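Local coordinates for putative uncharacterized protein PH0242 (Pyrococcus horikoshii, PDB 3VU1) that is the C-terminal globular domain of AglB, an archaeal member of the oligosaccharyltransferase family, and holds a bound calcium ion, at residues A[66-71]-A[211-216]; A[87-92]-A[246-251]; A[292-297]-A[308-313]. All coordinates share one frame; numbering follows the deposited sequence.

Interactions 1 and 2 lie near the centre of the folded chain, their centres about 12 Å apart. Helix 60-69 and strand 86-90 meet helix 212-218 and strand 245-250 in the same order, so the two contacts alternate along the sequence. They touch directly: the hydroxyl of Y248 probably hydrogen-bonds to the carbonyl of L216, and L68 packs on I89. Together they join helices and sheet in the central region from two distant parts of the chain. Interaction 3 comes later and is local to the hairpin of strands 293-301 and 304-314, in the Peripheral 1 domain family region. Its centre lies about 32 Å from that of interaction 1 and 29 Å from that of interaction 2, with no contact to either.

Interaction 1. Residues A[66-71]-A[211-216]; sequences LFLARD and SNFVKL
D71 and K215 form a salt bridge, OD2 to NZ at 2.9 Å, where the C-terminal end of helix 60-69 meets the start of helix 212-218, with S211 at its N-cap. The ammonium comes from above the carboxylate plane, and a bend at chi4 (72°) turns it back so that K215 NZ also donates to N212 OD1 at 3.0 Å and to the carbonyl of T210. D71 is held further by T210, S223 and S224, so this buried charge pair sits in a dense polar network.

The two helix ends are joined by main-chain bonds as well. F213 N donates to L68 O at 2.8 Å, in the carbonyl plane on a lone pair, and N212 N reaches R70 O at the same distance but tilted from the plane. Amides of a helix start thus take up carbonyls of the last helical turn (L68) and of the loop just after it (R70). S211 lays its CB against L68 O and A69 O. The N212 amide completes the join: ND2 donates to F67 O at 2.9 Å, while OD1 receives K215, which fixes the rotation of the amide.

Packing lies outside this polar seam. N212 CB sits over one face of the F67 ring; that ring is also stacked with F236. L68 CB and F213 CB touch at 4.2 Å. On the F67 side, F67 CZ meets L216 CD1 at 3.7 Å.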
# COMPACT_ATOMS: atom_id res chain seq x y z
N LEU A 66 -9.47 -3.36 -1.38
CA LEU A 66 -9.90 -2.09 -0.83
C LEU A 66 -8.78 -1.10 -1.13
O LEU A 66 -9.01 -0.02 -1.68
CB LEU A 66 -10.16 -2.18 0.68
CG LEU A 66 -10.66 -0.89 1.39
CD1 LEU A 66 -11.85 -0.22 0.69
CD2 LEU A 66 -11.02 -1.15 2.84
N PHE A 67 -7.56 -1.49 -0.81
CA PHE A 67 -6.39 -0.71 -1.21
C PHE A 67 -6.35 -0.38 -2.70
O PHE A 67 -6.24 0.78 -3.05
CB PHE A 67 -5.12 -1.44 -0.80
CG PHE A 67 -3.88 -0.75 -1.23
CD1 PHE A 67 -3.60 0.54 -0.78
CD2 PHE A 67 -2.98 -1.38 -2.09
CE1 PHE A 67 -2.45 1.19 -1.19
CE2 PHE A 67 -1.81 -0.73 -2.50
CZ PHE A 67 -1.55 0.56 -2.05
N LEU A 68 -6.46 -1.39 -3.57
CA LEU A 68 -6.16 -1.21 -4.99
C LEU A 68 -7.20 -0.41 -5.76
O LEU A 68 -6.84 0.37 -6.62
CB LEU A 68 -5.91 -2.55 -5.69
CG LEU A 68 -4.63 -3.29 -5.26
CD1 LEU A 68 -4.60 -4.76 -5.65
CD2 LEU A 68 -3.39 -2.60 -5.78
N ALA A 69 -8.47 -0.63 -5.44
CA ALA A 69 -9.58 -0.11 -6.22
C ALA A 69 -9.99 1.27 -5.73
O ALA A 69 -10.84 1.92 -6.32
CB ALA A 69 -10.77 -1.07 -6.16
N ARG A 70 -9.43 1.74 -4.63
CA ARG A 70 -9.93 2.98 -4.08
C ARG A 70 -8.91 4.06 -3.95
O ARG A 70 -7.76 3.88 -4.31
CB ARG A 70 -10.61 2.75 -2.75
CG ARG A 70 -11.64 1.68 -2.84
CD ARG A 70 -12.96 2.17 -3.42
NE ARG A 70 -13.93 1.58 -2.50
CZ ARG A 70 -14.90 2.22 -1.89
NH1 ARG A 70 -15.15 3.48 -2.18
NH2 ARG A 70 -15.67 1.56 -1.03
N ASP A 71 -9.35 5.18 -3.41
CA ASP A 71 -8.61 6.41 -3.45
C ASP A 71 -8.90 7.06 -2.12
O ASP A 71 -9.94 6.78 -1.52
CB ASP A 71 -9.15 7.27 -4.59
CG ASP A 71 -8.41 8.58 -4.75
OD1 ASP A 71 -9.01 9.52 -5.36
OD2 ASP A 71 -7.24 8.68 -4.28
N SER A 211 -8.26 5.21 -8.60
CA SER A 211 -7.89 4.09 -7.74
C SER A 211 -6.38 4.06 -7.55
O SER A 211 -5.63 4.44 -8.46
CB SER A 211 -8.34 2.77 -8.39
OG SER A 211 -7.73 2.59 -9.67
N ASN A 212 -5.94 3.56 -6.40
CA ASN A 212 -4.53 3.36 -6.14
C ASN A 212 -3.79 2.47 -7.15
O ASN A 212 -2.61 2.68 -7.42
CB ASN A 212 -4.35 2.82 -4.74
CG ASN A 212 -4.69 3.84 -3.67
OD1 ASN A 212 -4.57 5.04 -3.88
ND2 ASN A 212 -5.14 3.36 -2.52
N PHE A 213 -4.46 1.45 -7.70
CA PHE A 213 -3.82 0.62 -8.70
C PHE A 213 -3.41 1.43 -9.94
O PHE A 213 -2.29 1.29 -10.43
CB PHE A 213 -4.74 -0.51 -9.14
CG PHE A 213 -4.20 -1.31 -10.30
CD1 PHE A 213 -4.81 -1.23 -11.55
CD2 PHE A 213 -3.12 -2.13 -10.15
CE1 PHE A 213 -4.34 -1.97 -12.64
CE2 PHE A 213 -2.63 -2.89 -11.23
CZ PHE A 213 -3.24 -2.80 -12.47
N VAL A 214 -4.33 2.25 -10.44
CA VAL A 214 -4.06 3.13 -11.57
C VAL A 214 -2.84 4.01 -11.27
O VAL A 214 -1.98 4.15 -12.13
CB VAL A 214 -5.30 3.98 -11.89
CG1 VAL A 214 -4.92 5.16 -12.76
CG2 VAL A 214 -6.36 3.15 -12.60
N LYS A 215 -2.75 4.57 -10.06
CA LYS A 215 -1.62 5.40 -9.67
C LYS A 215 -0.32 4.63 -9.69
O LYS A 215 0.66 5.08 -10.27
CB LYS A 215 -1.78 6.00 -8.27
CG LYS A 215 -2.96 6.92 -7.99
CD LYS A 215 -2.82 7.45 -6.55
CE LYS A 215 -4.06 8.16 -6.05
NZ LYS A 215 -5.23 7.28 -5.74
N LEU A 216 -0.29 3.47 -9.04
CA LEU A 216 0.95 2.73 -8.83
C LEU A 216 1.35 1.85 -10.01
O LEU A 216 2.53 1.57 -10.18
CB LEU A 216 0.88 1.87 -7.57
CG LEU A 216 0.68 2.56 -6.20
CD1 LEU A 216 0.36 1.52 -5.13
CD2 LEU A 216 1.85 3.44 -5.77

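Interaction 2. Residues A[87-92]-A[246-251]; sequences FIIYLN and IVYEFR
I89 and Y248 touch on one face of a four-stranded mixed sheet, where strands 86-90 and 245-250 pair antiparallel as its two central members. Strand 30-32 lies beyond the first and strand 236-242 beyond the second.

The tight part is the backbone ladder together with the face that carries I89 and Y248. F87 and Y248 are a hydrogen-bonded pair, with F87 N to Y248 O at 2.8 Å and Y248 N to F87 O at 2.9 Å. I89 and I246 repeat the pattern: I89 N meets I246 O with an N-H...O angle of 174°, and I246 N returns to I89 O. On this face Y248 has CG beside its own backbone N (chi1 -73°), which brings the ring obliquely against I89: I89 CG1 lies 3.7 Å from Y248 CD1, and I89 CB is at the ring edge. I246 CG2, from the same strand as the tyrosine, sits over one face of the Y248 ring, near its rim. F87 and I89 meet helix 60-69, and the Y248 hydroxyl bonds to L216 O of helix 212-218.

The other face is looser. I88 and V247 form the non-hydrogen-bonded pair between the two bonded ones and turn toward helix 13-23, with I88 CG1 and V247 CG2 4.4 Å apart. Past the end of strand 86-90 the contact thins as well, between two partly exposed residues: L91, in a 3-10 segment, reaches I246, L91 CD1 on I246 CD1 at 4.0 Å.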
# COMPACT_ATOMS: atom_id res chain seq x y z
N PHE A 87 5.03 -4.58 -1.56
CA PHE A 87 3.79 -4.76 -2.24
C PHE A 87 4.11 -4.78 -3.72
O PHE A 87 4.69 -3.83 -4.27
CB PHE A 87 2.81 -3.62 -1.91
CG PHE A 87 1.40 -3.94 -2.28
CD1 PHE A 87 0.44 -4.11 -1.30
CD2 PHE A 87 1.03 -4.13 -3.61
CE1 PHE A 87 -0.86 -4.43 -1.63
CE2 PHE A 87 -0.27 -4.46 -3.95
CZ PHE A 87 -1.22 -4.61 -2.95
N ILE A 88 3.72 -5.88 -4.37
CA ILE A 88 4.01 -6.08 -5.77
C ILE A 88 2.84 -5.70 -6.65
O ILE A 88 1.72 -6.21 -6.50
CB ILE A 88 4.41 -7.53 -6.05
CG1 ILE A 88 5.65 -7.86 -5.23
CG2 ILE A 88 4.67 -7.69 -7.52
CD1 ILE A 88 5.97 -9.35 -5.18
N ILE A 89 3.10 -4.78 -7.57
CA ILE A 89 2.07 -4.29 -8.46
C ILE A 89 2.34 -4.86 -9.83
O ILE A 89 3.48 -4.85 -10.32
CB ILE A 89 2.03 -2.77 -8.46
CG1 ILE A 89 1.54 -2.29 -7.09
CG2 ILE A 89 1.18 -2.24 -9.60
CD1 ILE A 89 0.06 -2.51 -6.80
N TYR A 90 1.29 -5.38 -10.44
CA TYR A 90 1.40 -6.10 -11.68
C TYR A 90 0.52 -5.43 -12.71
O TYR A 90 -0.71 -5.49 -12.62
CB TYR A 90 0.97 -7.55 -11.42
CG TYR A 90 1.16 -8.50 -12.57
CD1 TYR A 90 2.21 -8.34 -13.47
CD2 TYR A 90 0.29 -9.59 -12.75
CE1 TYR A 90 2.39 -9.21 -14.52
CE2 TYR A 90 0.47 -10.48 -13.80
CZ TYR A 90 1.52 -10.29 -14.68
OH TYR A 90 1.72 -11.13 -15.75
N LEU A 91 1.12 -4.79 -13.71
CA LEU A 91 0.34 -4.09 -14.73
C LEU A 91 -0.75 -4.92 -15.40
O LEU A 91 -1.78 -4.38 -15.81
CB LEU A 91 1.24 -3.45 -15.77
CG LEU A 91 1.73 -2.06 -15.35
CD1 LEU A 91 2.69 -2.11 -14.17
CD2 LEU A 91 2.38 -1.41 -16.55
N ASN A 92 -0.57 -6.23 -15.47
CA ASN A 92 -1.56 -7.09 -16.11
C ASN A 92 -2.81 -7.30 -15.30
O ASN A 92 -3.80 -7.84 -15.83
CB ASN A 92 -0.92 -8.40 -16.49
CG ASN A 92 0.10 -8.23 -17.60
OD1 ASN A 92 -0.04 -7.31 -18.40
ND2 ASN A 92 1.14 -9.09 -17.63
N ILE A 246 6.19 -3.98 -10.79
CA ILE A 246 6.87 -3.01 -9.95
C ILE A 246 6.80 -3.51 -8.50
O ILE A 246 5.71 -3.80 -7.99
CB ILE A 246 6.21 -1.61 -10.08
CG1 ILE A 246 5.98 -1.25 -11.57
CG2 ILE A 246 7.07 -0.60 -9.33
CD1 ILE A 246 5.19 0.02 -11.90
N VAL A 247 7.95 -3.60 -7.84
CA VAL A 247 8.02 -3.90 -6.41
C VAL A 247 8.10 -2.61 -5.61
O VAL A 247 9.08 -1.87 -5.73
CB VAL A 247 9.28 -4.75 -6.10
CG1 VAL A 247 9.40 -5.07 -4.61
CG2 VAL A 247 9.26 -6.01 -6.93
N TYR A 248 7.10 -2.35 -4.78
CA TYR A 248 7.09 -1.18 -3.90
C TYR A 248 7.42 -1.56 -2.48
O TYR A 248 6.86 -2.52 -1.96
CB TYR A 248 5.73 -0.56 -3.91
CG TYR A 248 5.41 0.19 -5.18
CD1 TYR A 248 4.64 -0.41 -6.18
CD2 TYR A 248 5.88 1.51 -5.40
CE1 TYR A 248 4.31 0.27 -7.33
CE2 TYR A 248 5.59 2.20 -6.57
CZ TYR A 248 4.79 1.59 -7.52
OH TYR A 248 4.46 2.25 -8.67
N GLU A 249 8.34 -0.84 -1.84
CA GLU A 249 8.57 -0.99 -0.41
C GLU A 249 7.49 -0.19 0.31
O GLU A 249 7.13 0.93 -0.12
CB GLU A 249 9.93 -0.48 -0.02
CG GLU A 249 10.17 -0.29 1.46
CD GLU A 249 11.53 0.35 1.77
OE1 GLU A 249 12.52 0.01 1.11
OE2 GLU A 249 11.62 1.21 2.68
N PHE A 250 6.94 -0.78 1.37
CA PHE A 250 5.91 -0.11 2.14
C PHE A 250 6.56 0.56 3.32
O PHE A 250 7.31 -0.08 4.07
CB PHE A 250 4.86 -1.09 2.60
CG PHE A 250 3.78 -0.48 3.47
CD1 PHE A 250 2.90 0.48 2.95
CD2 PHE A 250 3.62 -0.91 4.80
CE1 PHE A 250 1.89 1.00 3.75
CE2 PHE A 250 2.62 -0.38 5.59
CZ PHE A 250 1.75 0.56 5.07
N ARG A 251 6.28 1.86 3.46
CA ARG A 251 6.68 2.62 4.62
C ARG A 251 5.44 3.24 5.17
O ARG A 251 4.91 4.21 4.60
CB ARG A 251 7.66 3.70 4.22
CG ARG A 251 8.98 3.16 3.72
CD ARG A 251 9.72 4.25 2.99
NE ARG A 251 11.08 3.86 2.68
CZ ARG A 251 11.94 4.63 2.01
NH1 ARG A 251 11.58 5.84 1.60
NH2 ARG A 251 13.16 4.19 1.80

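Interaction 3. Residues A[292-297]-A[308-313]; sequences NATLYV and RIKVGE
Y296 lays its ring obliquely along K310, Y296 CD2 standing 3.7 Å from K310 CA and Y296 CE2 4.0 Å from K310 CB. K310 has CG anti to the main-chain nitrogen (chi1 162°) and runs on extended past T294; the T294 and K310 side chains cross at about a right angle, T294 CG2 3.9 Å from K310 CD. The lysine ends in a salt bridge along its own strand, K310 NZ to E313 OE1 at 2.8 Å, on a face with exposed charged side chains.

The two segments are the antiparallel arms of a beta hairpin, strands 293-301 and 304-314. V297 and I309 bond to each other in both directions, V297 N to I309 O at 2.9 Å. Further along, the register slips by one: L295 faces both V311 and G312, a beta bulge in the second arm. L295 O accepts V311 N, whereas L295 N donates to G312 O at 2.8 Å, from well above the carbonyl plane. A G1 bulge follows, with N292 and A293 both opposite I314.

On the buried face, V311 sits between two neighbours: V311 CG2 touches L295 CB at 3.7 Å, and V311 CG1 meets V297 CG2 at 3.9 Å. Strand 325-331 packs against all three side chains.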
# COMPACT_ATOMS: atom_id res chain seq x y z
N ASN A 292 2.97 8.21 20.47
CA ASN A 292 4.10 8.11 21.41
C ASN A 292 5.34 7.78 20.65
O ASN A 292 5.98 6.79 20.95
CB ASN A 292 3.87 7.01 22.47
CG ASN A 292 2.57 7.19 23.23
OD1 ASN A 292 2.23 8.28 23.68
ND2 ASN A 292 1.81 6.13 23.33
N ALA A 293 5.64 8.61 19.67
CA ALA A 293 6.67 8.35 18.68
C ALA A 293 7.88 9.26 18.89
O ALA A 293 7.73 10.42 19.27
CB ALA A 293 6.09 8.55 17.28
N THR A 294 9.08 8.74 18.62
CA THR A 294 10.31 9.53 18.59
C THR A 294 10.83 9.67 17.16
O THR A 294 10.88 8.68 16.43
CB THR A 294 11.40 8.87 19.45
OG1 THR A 294 10.84 8.52 20.71
CG2 THR A 294 12.58 9.80 19.67
N LEU A 295 11.23 10.89 16.77
CA LEU A 295 11.89 11.13 15.49
C LEU A 295 13.42 11.10 15.58
O LEU A 295 14.02 11.68 16.50
CB LEU A 295 11.45 12.45 14.90
CG LEU A 295 9.95 12.64 14.84
CD1 LEU A 295 9.60 14.05 14.39
CD2 LEU A 295 9.34 11.61 13.92
N TYR A 296 14.06 10.42 14.62
CA TYR A 296 15.52 10.46 14.54
C TYR A 296 16.02 10.80 13.16
O TYR A 296 15.27 10.74 12.18
CB TYR A 296 16.14 9.14 14.90
CG TYR A 296 15.78 8.65 16.26
CD1 TYR A 296 14.64 7.88 16.47
CD2 TYR A 296 16.61 8.92 17.35
CE1 TYR A 296 14.33 7.40 17.72
CE2 TYR A 296 16.31 8.43 18.62
CZ TYR A 296 15.17 7.67 18.79
OH TYR A 296 14.84 7.21 20.03
N VAL A 297 17.29 11.16 13.10
CA VAL A 297 18.04 11.17 11.86
C VAL A 297 19.25 10.25 12.08
O VAL A 297 19.98 10.36 13.09
CB VAL A 297 18.44 12.60 11.44
CG1 VAL A 297 19.28 12.58 10.17
CG2 VAL A 297 17.21 13.46 11.20
N ARG A 308 23.25 8.62 15.63
CA ARG A 308 21.81 8.65 15.80
C ARG A 308 21.47 9.91 16.58
O ARG A 308 22.00 10.12 17.67
CB ARG A 308 21.28 7.43 16.56
CG ARG A 308 21.45 6.11 15.83
CD ARG A 308 21.49 4.93 16.80
NE ARG A 308 21.59 3.66 16.08
CZ ARG A 308 22.73 3.06 15.74
NH1 ARG A 308 23.91 3.61 16.06
NH2 ARG A 308 22.71 1.91 15.08
N ILE A 309 20.59 10.73 16.01
CA ILE A 309 20.23 12.00 16.60
C ILE A 309 18.72 12.09 16.77
O ILE A 309 17.97 12.01 15.78
CB ILE A 309 20.70 13.20 15.73
CG1 ILE A 309 22.16 13.02 15.33
CG2 ILE A 309 20.47 14.52 16.46
CD1 ILE A 309 22.47 13.65 14.00
N LYS A 310 18.29 12.27 18.01
CA LYS A 310 16.89 12.51 18.32
C LYS A 310 16.52 13.95 17.96
O LYS A 310 17.14 14.90 18.44
CB LYS A 310 16.61 12.19 19.80
CG LYS A 310 15.32 12.79 20.31
CD LYS A 310 14.87 12.24 21.66
CE LYS A 310 13.74 13.15 22.15
NZ LYS A 310 12.91 12.61 23.26
N VAL A 311 15.52 14.12 17.11
CA VAL A 311 15.16 15.45 16.63
C VAL A 311 13.75 15.86 17.00
O VAL A 311 13.30 16.94 16.62
CB VAL A 311 15.28 15.59 15.07
CG1 VAL A 311 16.71 15.34 14.61
CG2 VAL A 311 14.28 14.70 14.30
N GLY A 312 13.02 14.98 17.70
CA GLY A 312 11.60 15.27 17.94
C GLY A 312 10.78 14.13 18.49
O GLY A 312 11.24 12.99 18.55
N GLU A 313 9.57 14.46 18.92
CA GLU A 313 8.61 13.49 19.41
C GLU A 313 7.24 13.78 18.82
O GLU A 313 6.94 14.94 18.52
CB GLU A 313 8.49 13.58 20.91
CG GLU A 313 9.69 13.02 21.64
CD GLU A 313 9.53 13.12 23.14
OE1 GLU A 313 10.18 12.34 23.84
OE2 GLU A 313 8.74 13.98 23.61